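Local structure of GNAT family acetyltransferase (Mycobacterium smegmatis, 6C30) at residues S7-P19 with R79-V91. The protein probably transfers an acetyl group from acetyl-CoA to an amino group of its substrate, as a RimJ-type member of the GNAT N-acetyltransferases. Numbering follows the deposited sequence.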
loop_
_atom_site.group_PDB
_atom_site.type_symbol
_atom_site.label_atom_id
_atom_site.label_comp_id
_atom_site.label_asym_id
_atom_site.label_seq_id
_atom_site.Cartn_x
_atom_site.Cartn_y
_atom_site.Cartn_z
ATOM N N SER A 7 5.761 -12.349 -16.030
ATOM C CA SER A 7 6.412 -12.210 -17.329
ATOM C C SER A 7 7.416 -13.324 -17.586
ATOM O O SER A 7 7.895 -13.974 -16.657
ATOM C CB SER A 7 7.117 -10.856 -17.431
ATOM O OG SER A 7 7.811 -10.727 -18.658
ATOM N N ALA A 8 7.731 -13.545 -18.856
ATOM C CA ALA A 8 8.854 -14.398 -19.202
ATOM C C ALA A 8 10.134 -13.611 -18.963
ATOM O O ALA A 8 11.098 -14.121 -18.392
ATOM C CB ALA A 8 8.762 -14.866 -20.649
ATOM N N VAL A 9 10.115 -12.351 -19.389
ATOM C CA VAL A 9 11.280 -11.481 -19.320
ATOM C C VAL A 9 11.525 -10.981 -17.900
ATOM O O VAL A 9 12.668 -10.915 -17.449
ATOM C CB VAL A 9 11.125 -10.264 -20.263
ATOM C CG1 VAL A 9 12.347 -9.358 -20.181
ATOM C CG2 VAL A 9 10.895 -10.729 -21.696
ATOM N N HIS A 10 10.453 -10.635 -17.191
ATOM C CA HIS A 10 10.612 -10.089 -15.847
ATOM C C HIS A 10 9.655 -10.708 -14.832
ATOM O O HIS A 10 8.756 -10.044 -14.326
ATOM C CB HIS A 10 10.468 -8.555 -15.871
ATOM C CG HIS A 10 9.258 -8.046 -16.599
ATOM N ND1 HIS A 10 8.009 -7.973 -16.019
ATOM C CD2 HIS A 10 9.123 -7.528 -17.845
ATOM C CE1 HIS A 10 7.152 -7.458 -16.883
ATOM N NE2 HIS A 10 7.801 -7.179 -17.999
ATOM N N PRO A 11 9.874 -11.989 -14.498
ATOM C CA PRO A 11 9.005 -12.665 -13.531
ATOM C C PRO A 11 8.990 -11.952 -12.177
ATOM O O PRO A 11 10.040 -11.519 -11.702
ATOM C CB PRO A 11 9.631 -14.061 -13.408
ATOM C CG PRO A 11 11.055 -13.873 -13.834
ATOM C CD PRO A 11 11.011 -12.837 -14.907
ATOM N N GLY A 12 7.814 -11.820 -11.576
ATOM C CA GLY A 12 7.703 -11.207 -10.267
ATOM C C GLY A 12 7.734 -9.690 -10.301
ATOM O O GLY A 12 7.788 -9.057 -9.255
ATOM N N TRP A 13 7.675 -9.113 -11.498
ATOM C CA TRP A 13 7.680 -7.655 -11.655
ATOM C C TRP A 13 6.652 -7.201 -12.692
ATOM O O TRP A 13 6.541 -7.811 -13.754
ATOM C CB TRP A 13 9.065 -7.153 -12.071
ATOM C CG TRP A 13 9.086 -5.663 -12.209
ATOM C CD1 TRP A 13 8.915 -4.935 -13.350
ATOM C CD2 TRP A 13 9.241 -4.718 -11.149
ATOM N NE1 TRP A 13 8.960 -3.590 -13.065
ATOM C CE2 TRP A 13 9.169 -3.431 -11.720
ATOM C CE3 TRP A 13 9.441 -4.841 -9.768
ATOM C CZ2 TRP A 13 9.302 -2.269 -10.957
ATOM C CZ3 TRP A 13 9.567 -3.682 -9.009
ATOM C CH2 TRP A 13 9.495 -2.419 -9.607
ATOM N N PRO A 14 5.903 -6.123 -12.403
ATOM C CA PRO A 14 5.824 -5.437 -11.111
ATOM C C PRO A 14 4.953 -6.218 -10.139
ATOM O O PRO A 14 4.125 -7.027 -10.558
ATOM C CB PRO A 14 5.199 -4.080 -11.462
ATOM C CG PRO A 14 4.435 -4.319 -12.708
ATOM C CD PRO A 14 5.112 -5.439 -13.446
ATOM N N ASP A 15 5.150 -5.989 -8.848
ATOM C CA ASP A 15 4.368 -6.668 -7.822
ATOM C C ASP A 15 4.519 -5.889 -6.533
ATOM O O ASP A 15 5.387 -5.009 -6.430
ATOM C CB ASP A 15 4.838 -8.119 -7.642
ATOM C CG ASP A 15 3.749 -9.036 -7.106
ATOM O OD1 ASP A 15 2.658 -8.543 -6.748
ATOM O OD2 ASP A 15 3.998 -10.262 -7.028
ATOM N N THR A 16 3.675 -6.211 -5.559
ATOM C CA THR A 16 3.872 -5.753 -4.196
ATOM C C THR A 16 4.263 -6.949 -3.335
ATOM O O THR A 16 4.080 -8.102 -3.733
ATOM C CB THR A 16 2.616 -5.091 -3.631
ATOM O OG1 THR A 16 1.568 -6.062 -3.514
ATOM C CG2 THR A 16 2.133 -3.973 -4.545
ATOM N N VAL A 17 4.829 -6.673 -2.168
ATOM C CA VAL A 17 5.172 -7.728 -1.219
ATOM C C VAL A 17 4.641 -7.307 0.143
ATOM O O VAL A 17 4.704 -6.131 0.505
ATOM C CB VAL A 17 6.692 -7.990 -1.145
ATOM C CG1 VAL A 17 6.964 -9.277 -0.372
ATOM C CG2 VAL A 17 7.298 -8.077 -2.550
ATOM N N GLY A 18 4.094 -8.259 0.893
ATOM C CA GLY A 18 3.426 -7.924 2.140
ATOM C C GLY A 18 1.971 -7.588 1.867
ATOM O O GLY A 18 1.424 -8.002 0.850
ATOM N N PRO A 19 1.333 -6.819 2.759
ATOM C CA PRO A 19 1.917 -6.193 3.946
ATOM C C PRO A 19 2.147 -7.144 5.121
ATOM O O PRO A 19 1.537 -8.215 5.217
ATOM C CB PRO A 19 0.879 -5.133 4.318
ATOM C CG PRO A 19 -0.412 -5.716 3.859
ATOM C CD PRO A 19 -0.084 -6.442 2.584
ATOM N N ARG A 79 13.176 1.542 -13.581
ATOM C CA ARG A 79 12.031 0.869 -14.167
ATOM C C ARG A 79 12.372 0.248 -15.527
ATOM O O ARG A 79 11.845 -0.817 -15.866
ATOM C CB ARG A 79 10.856 1.845 -14.273
ATOM C CG ARG A 79 10.308 2.229 -12.890
ATOM C CD ARG A 79 9.051 3.078 -12.959
ATOM N NE ARG A 79 7.974 2.352 -13.609
ATOM C CZ ARG A 79 7.084 1.592 -12.976
ATOM N NH1 ARG A 79 7.116 1.452 -11.651
ATOM N NH2 ARG A 79 6.155 0.969 -13.680
ATOM N N ALA A 80 13.267 0.880 -16.282
ATOM C CA ALA A 80 13.712 0.295 -17.547
ATOM C C ALA A 80 14.481 -1.009 -17.315
ATOM O O ALA A 80 14.255 -2.010 -17.999
ATOM C CB ALA A 80 14.556 1.282 -18.311
ATOM N N GLU A 81 15.388 -1.007 -16.342
ATOM C CA GLU A 81 16.097 -2.241 -16.014
ATOM C C GLU A 81 15.136 -3.334 -15.562
ATOM O O GLU A 81 15.328 -4.511 -15.876
ATOM C CB GLU A 81 17.143 -1.981 -14.935
ATOM C CG GLU A 81 18.328 -1.175 -15.413
ATOM C CD GLU A 81 19.040 -1.845 -16.569
ATOM O OE1 GLU A 81 19.595 -2.944 -16.365
ATOM O OE2 GLU A 81 19.037 -1.276 -17.682
ATOM N N ALA A 82 14.099 -2.955 -14.820
ATOM C CA ALA A 82 13.118 -3.920 -14.352
ATOM C C ALA A 82 12.321 -4.502 -15.517
ATOM O O ALA A 82 11.969 -5.683 -15.520
ATOM C CB ALA A 82 12.187 -3.275 -13.332
ATOM N N ARG A 83 12.040 -3.657 -16.504
ATOM C CA ARG A 83 11.315 -4.090 -17.695
ATOM C C ARG A 83 12.114 -5.143 -18.470
ATOM O O ARG A 83 11.546 -5.994 -19.159
ATOM C CB ARG A 83 11.018 -2.871 -18.573
ATOM C CG ARG A 83 9.911 -3.051 -19.587
ATOM C CD ARG A 83 9.363 -1.694 -20.043
ATOM N NE ARG A 83 10.403 -0.695 -20.306
ATOM C CZ ARG A 83 10.574 0.430 -19.608
ATOM N NH1 ARG A 83 9.784 0.725 -18.581
ATOM N NH2 ARG A 83 11.546 1.270 -19.940
ATOM N N HIS A 84 13.434 -5.085 -18.340
ATOM C CA HIS A 84 14.317 -6.052 -18.987
ATOM C C HIS A 84 14.655 -7.218 -18.063
ATOM O O HIS A 84 15.468 -8.077 -18.408
ATOM C CB HIS A 84 15.595 -5.363 -19.463
ATOM C CG HIS A 84 15.364 -4.351 -20.545
ATOM N ND1 HIS A 84 14.942 -4.698 -21.811
ATOM C CD2 HIS A 84 15.492 -3.003 -20.549
ATOM C CE1 HIS A 84 14.821 -3.609 -22.547
ATOM N NE2 HIS A 84 15.147 -2.566 -21.805
ATOM N N GLY A 85 14.045 -7.236 -16.883
ATOM C CA GLY A 85 14.212 -8.338 -15.955
ATOM C C GLY A 85 15.540 -8.371 -15.230
ATOM O O GLY A 85 15.912 -9.406 -14.673
ATOM N N ARG A 86 16.248 -7.244 -15.209
ATOM C CA ARG A 86 17.559 -7.184 -14.581
ATOM C C ARG A 86 17.554 -6.617 -13.163
ATOM O O ARG A 86 18.529 -6.786 -12.433
ATOM C CB ARG A 86 18.511 -6.363 -15.446
ATOM C CG ARG A 86 18.781 -7.032 -16.783
ATOM C CD ARG A 86 19.964 -6.399 -17.506
ATOM N NE ARG A 86 19.647 -5.087 -18.064
ATOM C CZ ARG A 86 19.332 -4.874 -19.340
ATOM N NH1 ARG A 86 19.289 -5.886 -20.193
ATOM N NH2 ARG A 86 19.063 -3.647 -19.759
ATOM N N MET A 87 16.470 -5.931 -12.798
ATOM C CA MET A 87 16.331 -5.340 -11.469
ATOM C C MET A 87 14.895 -5.432 -11.005
ATOM O O MET A 87 13.978 -5.545 -11.821
ATOM C CB MET A 87 16.759 -3.873 -11.467
ATOM C CG MET A 87 18.209 -3.617 -11.849
ATOM S SD MET A 87 18.694 -1.876 -11.702
ATOM C CE MET A 87 18.939 -1.757 -9.938
ATOM N N LEU A 88 14.702 -5.379 -9.687
ATOM C CA LEU A 88 13.376 -5.147 -9.104
ATOM C C LEU A 88 13.533 -4.038 -8.067
ATOM O O LEU A 88 13.985 -4.270 -6.940
ATOM C CB LEU A 88 12.775 -6.405 -8.457
ATOM C CG LEU A 88 12.388 -7.561 -9.393
ATOM C CD1 LEU A 88 13.570 -8.460 -9.743
ATOM C CD2 LEU A 88 11.267 -8.383 -8.765
ATOM N N PRO A 89 13.179 -2.812 -8.456
ATOM C CA PRO A 89 13.372 -1.651 -7.582
ATOM C C PRO A 89 12.136 -1.337 -6.735
ATOM O O PRO A 89 11.167 -0.757 -7.227
ATOM C CB PRO A 89 13.675 -0.522 -8.571
ATOM C CG PRO A 89 12.891 -0.911 -9.813
ATOM C CD PRO A 89 12.933 -2.428 -9.861
ATOM N N PHE A 90 12.173 -1.729 -5.466
ATOM C CA PHE A 90 11.066 -1.471 -4.556
ATOM C C PHE A 90 11.314 -0.302 -3.618
ATOM O O PHE A 90 12.456 0.065 -3.304
ATOM C CB PHE A 90 10.772 -2.698 -3.683
ATOM C CG PHE A 90 10.316 -3.914 -4.435
ATOM C CD1 PHE A 90 8.989 -4.036 -4.829
ATOM C CD2 PHE A 90 11.194 -4.967 -4.688
ATOM C CE1 PHE A 90 8.552 -5.177 -5.495
ATOM C CE2 PHE A 90 10.766 -6.110 -5.362
ATOM C CZ PHE A 90 9.443 -6.210 -5.767
ATOM N N VAL A 91 10.203 0.248 -3.145
ATOM C CA VAL A 91 10.166 1.192 -2.036
ATOM C C VAL A 91 9.716 0.432 -0.798
ATOM O O VAL A 91 8.823 -0.429 -0.874
ATOM C CB VAL A 91 9.208 2.361 -2.332
ATOM C CG1 VAL A 91 8.879 3.162 -1.070
ATOM C CG2 VAL A 91 9.809 3.254 -3.419
HETATM O O HOH W 1 9.337 -1.356 -14.847
#
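Trp13 lays one face of its indole across Ala82 and Pro89, in the corner where helix 71-83 gives way to strand 88-94. Ala82 CB sits over the five-membered ring, 3.5 Å from its centroid, and Pro89 CD over the six-membered ring, 3.8 Å from its centroid, both as CH-pi contacts. With CG anti to the backbone N, chi1 -179° carries the indole away from the loop backbone and into this corner. Its far rim meets Phe90 edge to face, the planes at 69° and Trp13 CZ3 4.0 Å from Phe90 CE1, while Leu88 CB approaches Trp13 CE3 obliquely. No direct hydrogen bond joins the two segments; instead a water in the indole plane accepts from Trp13 NE1 (2.9 Å) and donates to Arg79 O. Asp15 O, at the edge of the Phe90 ring, is buried without a polar partner.

Earlier in the loop, His10 meets the last helical turn, its CB against Ala82 O and its CD2 3.2 Å from Arg83 O. Gly85, whose positive phi closes a Schellman motif, makes a CA-H...O contact, Gly85 CA to Val9 O 3.4 Å. Second-shell bonds shape the loop: His10 ND1 donates to Trp13 O (2.7 Å), nearly in the imidazole plane but above the carbonyl plane, across a type II turn, and Ser7 OG accepts the hydrogen bond of His10 N in an ST motif. Pro14, after a cis peptide, covers the other indole face and packs on Cys217 of the second subunit. The N-terminal arm thus packs its tryptophan against a helix-to-strand junction at the central mixed sheet of the GNAT fold.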